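Local coordinates for protein transcriptional regulator ComR (Streptococcus vestibularis F0396, PDB 6HU8) that probably binds DNA as a peptide-pheromone-responsive regulator of streptococcal competence, pairing a helix-turn-helix domain with a tetratricopeptide-type helical domain, at residues 88-93 with 98-103; 31-36 with 149-154; 189-194 with 208-213. All blocks are in the same frame, centred on the assembly; numbering follows the deposited sequence.

Interaction 1: residues 88-93 with 98-103; sequences FPTYGD and KQKLDL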
loop_
_atom_site.group_PDB
_atom_site.type_symbol
_atom_site.label_atom_id
_atom_site.label_comp_id
_atom_site.label_asym_id
_atom_site.label_seq_id
_atom_site.Cartn_x
_atom_site.Cartn_y
_atom_site.Cartn_z
ATOM N N PHE A 88 11.896 6.010 -1.728
ATOM C CA PHE A 88 12.367 7.088 -0.858
ATOM C C PHE A 88 11.921 6.892 0.607
ATOM O O PHE A 88 10.730 7.001 0.915
ATOM C CB PHE A 88 11.841 8.418 -1.418
ATOM C CG PHE A 88 12.520 9.640 -0.871
ATOM C CD1 PHE A 88 12.212 10.120 0.392
ATOM C CD2 PHE A 88 13.439 10.335 -1.640
ATOM C CE1 PHE A 88 12.831 11.252 0.890
ATOM C CE2 PHE A 88 14.059 11.471 -1.150
ATOM C CZ PHE A 88 13.754 11.928 0.121
ATOM N N PRO A 89 12.868 6.593 1.520
ATOM C CA PRO A 89 12.477 6.452 2.931
ATOM C C PRO A 89 12.480 7.794 3.662
ATOM O O PRO A 89 13.174 8.720 3.240
ATOM C CB PRO A 89 13.549 5.519 3.496
ATOM C CG PRO A 89 14.781 5.905 2.723
ATOM C CD PRO A 89 14.303 6.311 1.324
ATOM N N THR A 90 11.704 7.909 4.736
ATOM C CA THR A 90 11.680 9.150 5.501
ATOM C C THR A 90 12.166 8.941 6.929
ATOM O O THR A 90 12.696 9.866 7.547
ATOM C CB THR A 90 10.274 9.760 5.552
ATOM O OG1 THR A 90 9.344 8.767 6.003
ATOM C CG2 THR A 90 9.855 10.263 4.174
ATOM N N TYR A 91 11.958 7.730 7.450
ATOM C CA TYR A 91 12.319 7.373 8.828
ATOM C C TYR A 91 11.574 8.212 9.866
ATOM O O TYR A 91 11.919 8.192 11.049
ATOM C CB TYR A 91 13.831 7.514 9.063
ATOM C CG TYR A 91 14.681 6.780 8.062
ATOM C CD1 TYR A 91 14.817 5.397 8.119
ATOM C CD2 TYR A 91 15.356 7.470 7.057
ATOM C CE1 TYR A 91 15.598 4.720 7.194
ATOM C CE2 TYR A 91 16.134 6.806 6.133
ATOM C CZ TYR A 91 16.255 5.433 6.202
ATOM O OH TYR A 91 17.032 4.773 5.274
ATOM N N GLY A 92 10.560 8.949 9.426
ATOM C CA GLY A 92 9.847 9.856 10.305
ATOM C C GLY A 92 10.468 11.245 10.323
ATOM O O GLY A 92 9.896 12.186 10.888
ATOM N N ASP A 93 11.644 11.377 9.712
ATOM C CA ASP A 93 12.287 12.677 9.614
ATOM C C ASP A 93 11.428 13.632 8.794
ATOM O O ASP A 93 11.113 13.366 7.631
ATOM C CB ASP A 93 13.670 12.557 8.991
ATOM C CG ASP A 93 14.333 13.904 8.799
ATOM O OD1 ASP A 93 13.923 14.654 7.883
ATOM O OD2 ASP A 93 15.267 14.214 9.573
ATOM N N LYS A 98 8.718 16.021 3.945
ATOM C CA LYS A 98 8.416 17.123 3.040
ATOM C C LYS A 98 8.934 16.843 1.632
ATOM O O LYS A 98 8.260 17.136 0.643
ATOM C CB LYS A 98 9.012 18.432 3.553
ATOM C CG LYS A 98 8.876 19.582 2.573
ATOM C CD LYS A 98 10.183 20.335 2.433
ATOM C CE LYS A 98 10.121 21.398 1.345
ATOM N NZ LYS A 98 10.669 20.909 0.047
ATOM N N GLN A 99 10.141 16.292 1.549
ATOM C CA GLN A 99 10.740 15.949 0.262
ATOM C C GLN A 99 9.854 14.984 -0.505
ATOM O O GLN A 99 9.632 15.159 -1.695
ATOM C CB GLN A 99 12.124 15.330 0.447
ATOM C CG GLN A 99 13.258 16.330 0.446
ATOM C CD GLN A 99 14.518 15.770 1.081
ATOM O OE1 GLN A 99 15.476 15.429 0.388
ATOM N NE2 GLN A 99 14.525 15.675 2.410
ATOM N N LYS A 100 9.354 13.973 0.202
ATOM C CA LYS A 100 8.519 12.937 -0.391
ATOM C C LYS A 100 7.171 13.497 -0.833
ATOM O O LYS A 100 6.679 13.153 -1.905
ATOM C CB LYS A 100 8.314 11.777 0.594
ATOM C CG LYS A 100 7.850 10.484 -0.067
ATOM C CD LYS A 100 8.212 9.255 0.762
ATOM C CE LYS A 100 7.636 7.979 0.156
ATOM N NZ LYS A 100 8.065 6.756 0.900
ATOM N N LEU A 101 6.573 14.356 -0.013
ATOM C CA LEU A 101 5.308 14.983 -0.389
ATOM C C LEU A 101 5.498 15.865 -1.624
ATOM O O LEU A 101 4.621 15.933 -2.485
ATOM C CB LEU A 101 4.733 15.793 0.775
ATOM C CG LEU A 101 4.361 14.990 2.023
ATOM C CD1 LEU A 101 4.179 15.925 3.203
ATOM C CD2 LEU A 101 3.104 14.178 1.792
ATOM N N ASP A 102 6.654 16.517 -1.732
ATOM C CA ASP A 102 6.933 17.324 -2.915
ATOM C C ASP A 102 7.069 16.449 -4.153
ATOM O O ASP A 102 6.676 16.855 -5.247
ATOM C CB ASP A 102 8.189 18.170 -2.722
ATOM C CG ASP A 102 7.943 19.374 -1.829
ATOM O OD1 ASP A 102 6.763 19.752 -1.647
ATOM O OD2 ASP A 102 8.928 19.945 -1.312
ATOM N N LEU A 103 7.608 15.242 -3.984
ATOM C CA LEU A 103 7.757 14.342 -5.125
ATOM C C LEU A 103 6.390 13.899 -5.623
ATOM O O LEU A 103 6.141 13.865 -6.827
ATOM C CB LEU A 103 8.605 13.132 -4.758
ATOM C CG LEU A 103 10.061 13.494 -4.450
ATOM C CD1 LEU A 103 10.824 12.278 -3.948
ATOM C CD2 LEU A 103 10.739 14.104 -5.678
#
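Phe88 and Lys100 bring the two backbones closest, 7.0 Å between their CA atoms, where the helical segment 98-103 comes back past the loop 88-93. Lys100 supplies the polar link: its NZ donates to the backbone O of Phe88 at 2.7 Å, nearly along the C=O axis (162°). The lysine chain stays extended beyond CG and presents its methylenes too: CD of Lys100 lies 3.9 Å from CG2 of Thr90, whose side chain crosses it at about a right angle. It runs past the ring of Phe88 in the opposite sense, its CD near CD1 of the ring. CG of Phe88 is set anti to the backbone N (chi1 -164°), which carries the ring to the helix, its CZ 3.8 Å from CB of Gln99 and its CD2 4.0 Å from CD1 of Leu103. This is the loop of a helical hairpin in the tetratricopeptide-type domain: 88-93 joins helix 76-87 to helix 94-111 and ends in a type I' turn from Thr90 to Asp93, and Asp93 occupies the N-cap of the second helix, OD1 accepting from Arg96 N. Gln99 places OE1 at the ring edge of Phe88, in its plane, the amide and ring planes standing 77° apart, while NE2 turns back to Glu95 O within the helix. The Lys100 side chain also touches Leu130 of helix 117-131.

Interaction 2: residues 31-36 with 149-154; sequences ELTVRQ and FEQVKR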
loop_
_atom_site.group_PDB
_atom_site.type_symbol
_atom_site.label_atom_id
_atom_site.label_comp_id
_atom_site.label_asym_id
_atom_site.label_seq_id
_atom_site.Cartn_x
_atom_site.Cartn_y
_atom_site.Cartn_z
ATOM N N GLU A 31 -12.979 -7.913 -10.602
ATOM C CA GLU A 31 -12.085 -7.242 -11.551
ATOM C C GLU A 31 -12.543 -5.831 -11.862
ATOM O O GLU A 31 -11.732 -4.943 -12.147
ATOM C CB GLU A 31 -11.968 -8.068 -12.836
ATOM C CG GLU A 31 -11.185 -9.356 -12.576
ATOM C CD GLU A 31 -11.059 -10.261 -13.785
ATOM O OE1 GLU A 31 -12.057 -10.928 -14.136
ATOM O OE2 GLU A 31 -9.961 -10.311 -14.377
ATOM N N LEU A 32 -13.855 -5.633 -11.805
ATOM C CA LEU A 32 -14.463 -4.331 -12.028
ATOM C C LEU A 32 -15.731 -4.217 -11.189
ATOM O O LEU A 32 -16.568 -5.124 -11.206
ATOM C CB LEU A 32 -14.807 -4.135 -13.500
ATOM C CG LEU A 32 -15.310 -2.739 -13.847
ATOM C CD1 LEU A 32 -14.136 -1.774 -13.783
ATOM C CD2 LEU A 32 -15.940 -2.737 -15.227
ATOM N N THR A 33 -15.877 -3.130 -10.445
ATOM C CA THR A 33 -17.098 -2.949 -9.661
ATOM C C THR A 33 -18.046 -2.021 -10.396
ATOM O O THR A 33 -17.653 -1.306 -11.324
ATOM C CB THR A 33 -16.822 -2.374 -8.259
ATOM O OG1 THR A 33 -16.366 -1.018 -8.376
ATOM C CG2 THR A 33 -15.757 -3.210 -7.526
ATOM N N VAL A 34 -19.299 -2.012 -9.967
ATOM C CA VAL A 34 -20.274 -1.165 -10.606
ATOM C C VAL A 34 -19.868 0.308 -10.509
ATOM O O VAL A 34 -19.987 1.048 -11.483
ATOM C CB VAL A 34 -21.681 -1.406 -9.988
ATOM C CG1 VAL A 34 -22.633 -0.303 -10.367
ATOM C CG2 VAL A 34 -22.196 -2.780 -10.450
ATOM N N ARG A 35 -19.372 0.739 -9.347
ATOM C CA ARG A 35 -19.071 2.162 -9.195
ATOM C C ARG A 35 -17.818 2.539 -9.997
ATOM O O ARG A 35 -17.729 3.649 -10.520
ATOM C CB ARG A 35 -18.893 2.530 -7.725
ATOM C CG ARG A 35 -20.197 2.505 -6.932
ATOM C CD ARG A 35 -19.976 2.973 -5.498
ATOM N NE ARG A 35 -19.208 1.997 -4.736
ATOM C CZ ARG A 35 -18.864 2.133 -3.457
ATOM N NH1 ARG A 35 -19.224 3.212 -2.766
ATOM N NH2 ARG A 35 -18.156 1.182 -2.868
ATOM N N GLN A 36 -16.870 1.609 -10.090
ATOM C CA GLN A 36 -15.707 1.777 -10.975
ATOM C C GLN A 36 -16.156 1.955 -12.424
ATOM O O GLN A 36 -15.703 2.859 -13.115
ATOM C CB GLN A 36 -14.764 0.575 -10.854
ATOM C CG GLN A 36 -13.864 0.595 -9.609
ATOM C CD GLN A 36 -13.215 -0.732 -9.357
ATOM O OE1 GLN A 36 -13.408 -1.677 -10.123
ATOM N NE2 GLN A 36 -12.443 -0.827 -8.281
ATOM N N PHE A 149 -10.016 -2.088 -2.353
ATOM C CA PHE A 149 -9.715 -2.972 -1.228
ATOM C C PHE A 149 -10.560 -4.246 -1.263
ATOM O O PHE A 149 -10.041 -5.316 -0.956
ATOM C CB PHE A 149 -9.918 -2.271 0.117
ATOM C CG PHE A 149 -9.518 -3.117 1.302
ATOM C CD1 PHE A 149 -8.250 -3.691 1.364
ATOM C CD2 PHE A 149 -10.402 -3.331 2.354
ATOM C CE1 PHE A 149 -7.873 -4.485 2.450
ATOM C CE2 PHE A 149 -10.041 -4.113 3.448
ATOM C CZ PHE A 149 -8.776 -4.693 3.501
ATOM N N GLU A 150 -11.848 -4.141 -1.624
ATOM C CA GLU A 150 -12.683 -5.342 -1.817
ATOM C C GLU A 150 -12.035 -6.288 -2.823
ATOM O O GLU A 150 -12.112 -7.499 -2.689
ATOM C CB GLU A 150 -14.082 -4.997 -2.319
ATOM C CG GLU A 150 -15.096 -4.683 -1.268
ATOM C CD GLU A 150 -15.265 -5.809 -0.261
ATOM O OE1 GLU A 150 -15.401 -6.990 -0.659
ATOM O OE2 GLU A 150 -15.233 -5.501 0.945
ATOM N N GLN A 151 -11.423 -5.720 -3.856
ATOM C CA GLN A 151 -10.804 -6.534 -4.887
ATOM C C GLN A 151 -9.508 -7.155 -4.348
ATOM O O GLN A 151 -9.175 -8.297 -4.666
ATOM C CB GLN A 151 -10.573 -5.691 -6.148
ATOM C CG GLN A 151 -11.897 -5.484 -6.895
ATOM C CD GLN A 151 -11.859 -4.407 -7.967
ATOM O OE1 GLN A 151 -10.965 -3.573 -8.008
ATOM N NE2 GLN A 151 -12.858 -4.422 -8.835
ATOM N N VAL A 152 -8.804 -6.436 -3.483
ATOM C CA VAL A 152 -7.546 -6.968 -2.951
ATOM C C VAL A 152 -7.831 -8.177 -2.044
ATOM O O VAL A 152 -7.061 -9.145 -2.025
ATOM C CB VAL A 152 -6.750 -5.880 -2.186
ATOM C CG1 VAL A 152 -5.735 -6.501 -1.225
ATOM C CG2 VAL A 152 -6.073 -4.949 -3.174
ATOM N N LYS A 153 -8.956 -8.129 -1.330
ATOM C CA LYS A 153 -9.368 -9.226 -0.450
ATOM C C LYS A 153 -9.414 -10.582 -1.162
ATOM O O LYS A 153 -9.239 -11.623 -0.534
ATOM C CB LYS A 153 -10.743 -8.944 0.158
ATOM C CG LYS A 153 -10.798 -7.827 1.194
ATOM C CD LYS A 153 -12.259 -7.568 1.574
ATOM C CE LYS A 153 -12.415 -6.439 2.574
ATOM N NZ LYS A 153 -13.844 -6.185 2.986
ATOM N N ARG A 154 -9.647 -10.570 -2.470
ATOM C CA ARG A 154 -9.820 -11.809 -3.224
ATOM C C ARG A 154 -8.535 -12.278 -3.897
ATOM O O ARG A 154 -8.524 -13.335 -4.528
ATOM C CB ARG A 154 -10.912 -11.641 -4.298
ATOM C CG ARG A 154 -12.234 -11.075 -3.799
ATOM C CD ARG A 154 -13.249 -12.177 -3.464
ATOM N NE ARG A 154 -13.477 -13.068 -4.603
ATOM C CZ ARG A 154 -14.467 -12.949 -5.487
ATOM N NH1 ARG A 154 -14.552 -13.825 -6.480
ATOM N NH2 ARG A 154 -15.373 -11.973 -5.388
#
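On its side of the contact Gln151 does nearly all the work, reaching from helix 139-152 of the tetratricopeptide-type domain to the start of helix 34-41 in the Cro/C1-type helix-turn-helix region, an interdomain junction between the two helical regions. One turn before Arg154, the helix presents Glu150, whose OE2 pairs with NZ of Lys153 at 2.6 Å within its own segment. Next comes Gln151. Its CG lies anti to the carbonyl carbon (chi1 -76°) and the chain runs extended from there, delivering the amide into the bend formed by Glu31, Leu32 and Thr33. There it meets the amide of Gln36, arriving from the opposite direction, and the two exchange a pair of hydrogen bonds. Gln36 NE2 donates to Gln151 OE1 at 3.1 Å, straight at the hydrogen (169°), with OE1 in the plane of the Gln36 amide, though the donor stands well above the Gln151 carbonyl plane. Gln151 NE2 returns a more bent bond of 3.1 Å to Gln36 OE1. The amide planes are 55° apart, so the exchange is twisted rather than coplanar. NE2 of Gln151 also packs 3.4 Å from CG2 of Thr33, and it donates to Gly29 O, while Lys51 NZ gives a further bond to its OE1; both ends of this buried amide are therefore engaged. Further along the segment, Arg154 NH1 forms a salt bridge with Asp28, adding a charged link between the domains. The Gln36 amide is held in turn by a capping box at the helix start: Gln36 N donates to OG1 of Thr33, the N-cap residue, which also bonds to Asp147. In return, Thr33 N donates to Gln36 OE1 at 2.9 Å, approaching from the same face of that carbonyl plane as Gln151 NE2.

Interaction 3: residues 189-194 with 208-213; sequences DRVLKQ and NDLMAI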
loop_
_atom_site.group_PDB
_atom_site.type_symbol
_atom_site.label_atom_id
_atom_site.label_comp_id
_atom_site.label_asym_id
_atom_site.label_seq_id
_atom_site.Cartn_x
_atom_site.Cartn_y
_atom_site.Cartn_z
ATOM N N ASP A 189 -2.336 -12.888 6.675
ATOM C CA ASP A 189 -1.905 -14.201 6.217
ATOM C C ASP A 189 -1.426 -14.165 4.766
ATOM O O ASP A 189 -0.449 -14.826 4.402
ATOM C CB ASP A 189 -3.035 -15.223 6.383
ATOM C CG ASP A 189 -2.709 -16.558 5.733
ATOM O OD1 ASP A 189 -1.865 -17.294 6.284
ATOM O OD2 ASP A 189 -3.281 -16.863 4.657
ATOM N N ARG A 190 -2.104 -13.379 3.939
ATOM C CA ARG A 190 -1.742 -13.312 2.531
ATOM C C ARG A 190 -0.500 -12.444 2.343
ATOM O O ARG A 190 0.337 -12.726 1.484
ATOM C CB ARG A 190 -2.914 -12.785 1.697
ATOM C CG ARG A 190 -2.749 -13.046 0.218
ATOM C CD ARG A 190 -2.523 -14.534 -0.037
ATOM N NE ARG A 190 -3.758 -15.307 0.109
ATOM C CZ ARG A 190 -3.814 -16.637 0.111
ATOM N NH1 ARG A 190 -2.700 -17.353 -0.022
ATOM N NH2 ARG A 190 -4.988 -17.254 0.244
ATOM N N VAL A 191 -0.369 -11.400 3.154
ATOM C CA VAL A 191 0.842 -10.580 3.123
ATOM C C VAL A 191 2.066 -11.424 3.456
ATOM O O VAL A 191 3.093 -11.339 2.781
ATOM C CB VAL A 191 0.764 -9.393 4.100
ATOM C CG1 VAL A 191 2.152 -8.776 4.310
ATOM C CG2 VAL A 191 -0.216 -8.353 3.578
ATOM N N LEU A 192 1.927 -12.259 4.485
ATOM C CA LEU A 192 3.002 -13.131 4.942
ATOM C C LEU A 192 3.444 -14.172 3.907
ATOM O O LEU A 192 4.567 -14.677 3.981
ATOM C CB LEU A 192 2.584 -13.836 6.235
ATOM C CG LEU A 192 2.596 -12.940 7.472
ATOM C CD1 LEU A 192 2.068 -13.684 8.700
ATOM C CD2 LEU A 192 4.010 -12.405 7.702
ATOM N N LYS A 193 2.589 -14.476 2.935
ATOM C CA LYS A 193 2.921 -15.487 1.927
ATOM C C LYS A 193 3.457 -14.910 0.621
ATOM O O LYS A 193 3.749 -15.658 -0.314
ATOM C CB LYS A 193 1.702 -16.348 1.609
ATOM C CG LYS A 193 1.217 -17.239 2.742
ATOM C CD LYS A 193 -0.053 -17.973 2.305
ATOM C CE LYS A 193 -0.637 -18.839 3.411
ATOM N NZ LYS A 193 -1.715 -19.702 2.846
ATOM N N GLN A 194 3.588 -13.589 0.540
ATOM C CA GLN A 194 4.064 -12.973 -0.698
ATOM C C GLN A 194 5.509 -13.350 -0.965
ATOM O O GLN A 194 6.352 -13.349 -0.055
ATOM C CB GLN A 194 3.914 -11.446 -0.647
ATOM C CG GLN A 194 2.463 -10.973 -0.565
ATOM C CD GLN A 194 1.602 -11.546 -1.677
ATOM O OE1 GLN A 194 1.836 -11.275 -2.853
ATOM N NE2 GLN A 194 0.609 -12.349 -1.310
ATOM N N ASN A 208 6.867 -1.964 4.702
ATOM C CA ASN A 208 6.052 -1.025 5.464
ATOM C C ASN A 208 4.702 -1.626 5.879
ATOM O O ASN A 208 4.172 -1.311 6.946
ATOM C CB ASN A 208 5.845 0.254 4.648
ATOM C CG ASN A 208 7.077 1.133 4.640
ATOM O OD1 ASN A 208 7.852 1.122 5.598
ATOM N ND2 ASN A 208 7.270 1.896 3.566
ATOM N N ASP A 209 4.145 -2.491 5.036
ATOM C CA ASP A 209 2.947 -3.226 5.430
ATOM C C ASP A 209 3.240 -4.195 6.567
ATOM O O ASP A 209 2.446 -4.349 7.479
ATOM C CB ASP A 209 2.376 -3.999 4.254
ATOM C CG ASP A 209 1.576 -3.121 3.326
ATOM O OD1 ASP A 209 1.506 -1.900 3.574
ATOM O OD2 ASP A 209 1.025 -3.662 2.357
ATOM N N LEU A 210 4.369 -4.876 6.484
ATOM C CA LEU A 210 4.766 -5.779 7.563
ATOM C C LEU A 210 4.990 -5.004 8.865
ATOM O O LEU A 210 4.602 -5.462 9.948
ATOM C CB LEU A 210 6.014 -6.551 7.152
ATOM C CG LEU A 210 5.764 -7.643 6.113
ATOM C CD1 LEU A 210 7.064 -8.114 5.516
ATOM C CD2 LEU A 210 5.029 -8.794 6.756
ATOM N N MET A 211 5.612 -3.826 8.773
ATOM C CA MET A 211 5.795 -3.017 9.975
ATOM C C MET A 211 4.451 -2.668 10.592
ATOM O O MET A 211 4.309 -2.713 11.821
ATOM C CB MET A 211 6.594 -1.739 9.688
ATOM C CG MET A 211 8.119 -1.974 9.494
ATOM S SD MET A 211 9.043 -2.473 10.965
ATOM C CE MET A 211 9.225 -0.891 11.795
ATOM N N ALA A 212 3.480 -2.322 9.743
ATOM C CA ALA A 212 2.126 -1.960 10.189
ATOM C C ALA A 212 1.435 -3.111 10.917
ATOM O O ALA A 212 0.779 -2.907 11.934
ATOM C CB ALA A 212 1.253 -1.501 8.985
ATOM N N ILE A 213 1.563 -4.310 10.360
ATOM C CA ILE A 213 1.043 -5.531 10.965
ATOM C C ILE A 213 1.624 -5.752 12.365
ATOM O O ILE A 213 0.906 -6.063 13.317
ATOM C CB ILE A 213 1.366 -6.737 10.055
ATOM C CG1 ILE A 213 0.529 -6.664 8.769
ATOM C CG2 ILE A 213 1.200 -8.054 10.794
ATOM C CD1 ILE A 213 0.980 -7.599 7.661
#
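Val191 CG1 is the hub of an apolar contact between helix 181-192 and helix 200-219, neighbouring helices of the all-helical tetratricopeptide-type domain. It meets CD1 of Ile213 at 3.7 Å, the two side chains meeting end to end, and lies 3.8 Å from CD2 of Leu210, whose chain runs past it the other way. With chi1 at 165°, CG1 of Val191 stands anti to the backbone N, which directs that one methyl into both partners. The same CD2 of Leu210 also touches CD2 of Leu192, 3.9 Å away, the two leucines crossing at a slant. No hydrogen bond spans the segments; branched aliphatic groups alone do the joining. In the next shell, Phe158 and Leu206 pack on Val191, Phe170 of helix 160-173 and Val229 of helix 226-240 flank Ile213, and Leu233 lies against Leu210. The end of helix 181-192 is fastened by polar groups: Lys232 NZ donates to the backbone O atoms of Leu192 and Gln194, and Gln194 folds back so that its NE2 donates to Arg190 O at 2.8 Å (172°), from the face of that carbonyl opposite to Lys193 N.

From the N terminus, the chain first passes 31-36 in the helix-turn-helix region, the opening half of interaction 2, which closes only when 149-154 arrives more than a hundred residues later. Within that long loop lies interaction 1, a short local closure in which 88-93 meets 98-103 with four residues between them. Interaction 3 follows in series, closing a 13-residue connection; no two contacts cross. Interaction 2 thus ties the probable DNA-binding region to the tetratricopeptide-type domain; inside the latter, interaction 1 ties an interhelical loop to the helix that follows it, and interaction 3 joins two successive helices. Interactions 1 and 2 sit on opposite sides of the chain's centre, and interaction 3 comes within about 6 Å of each, nearest atoms, without touching.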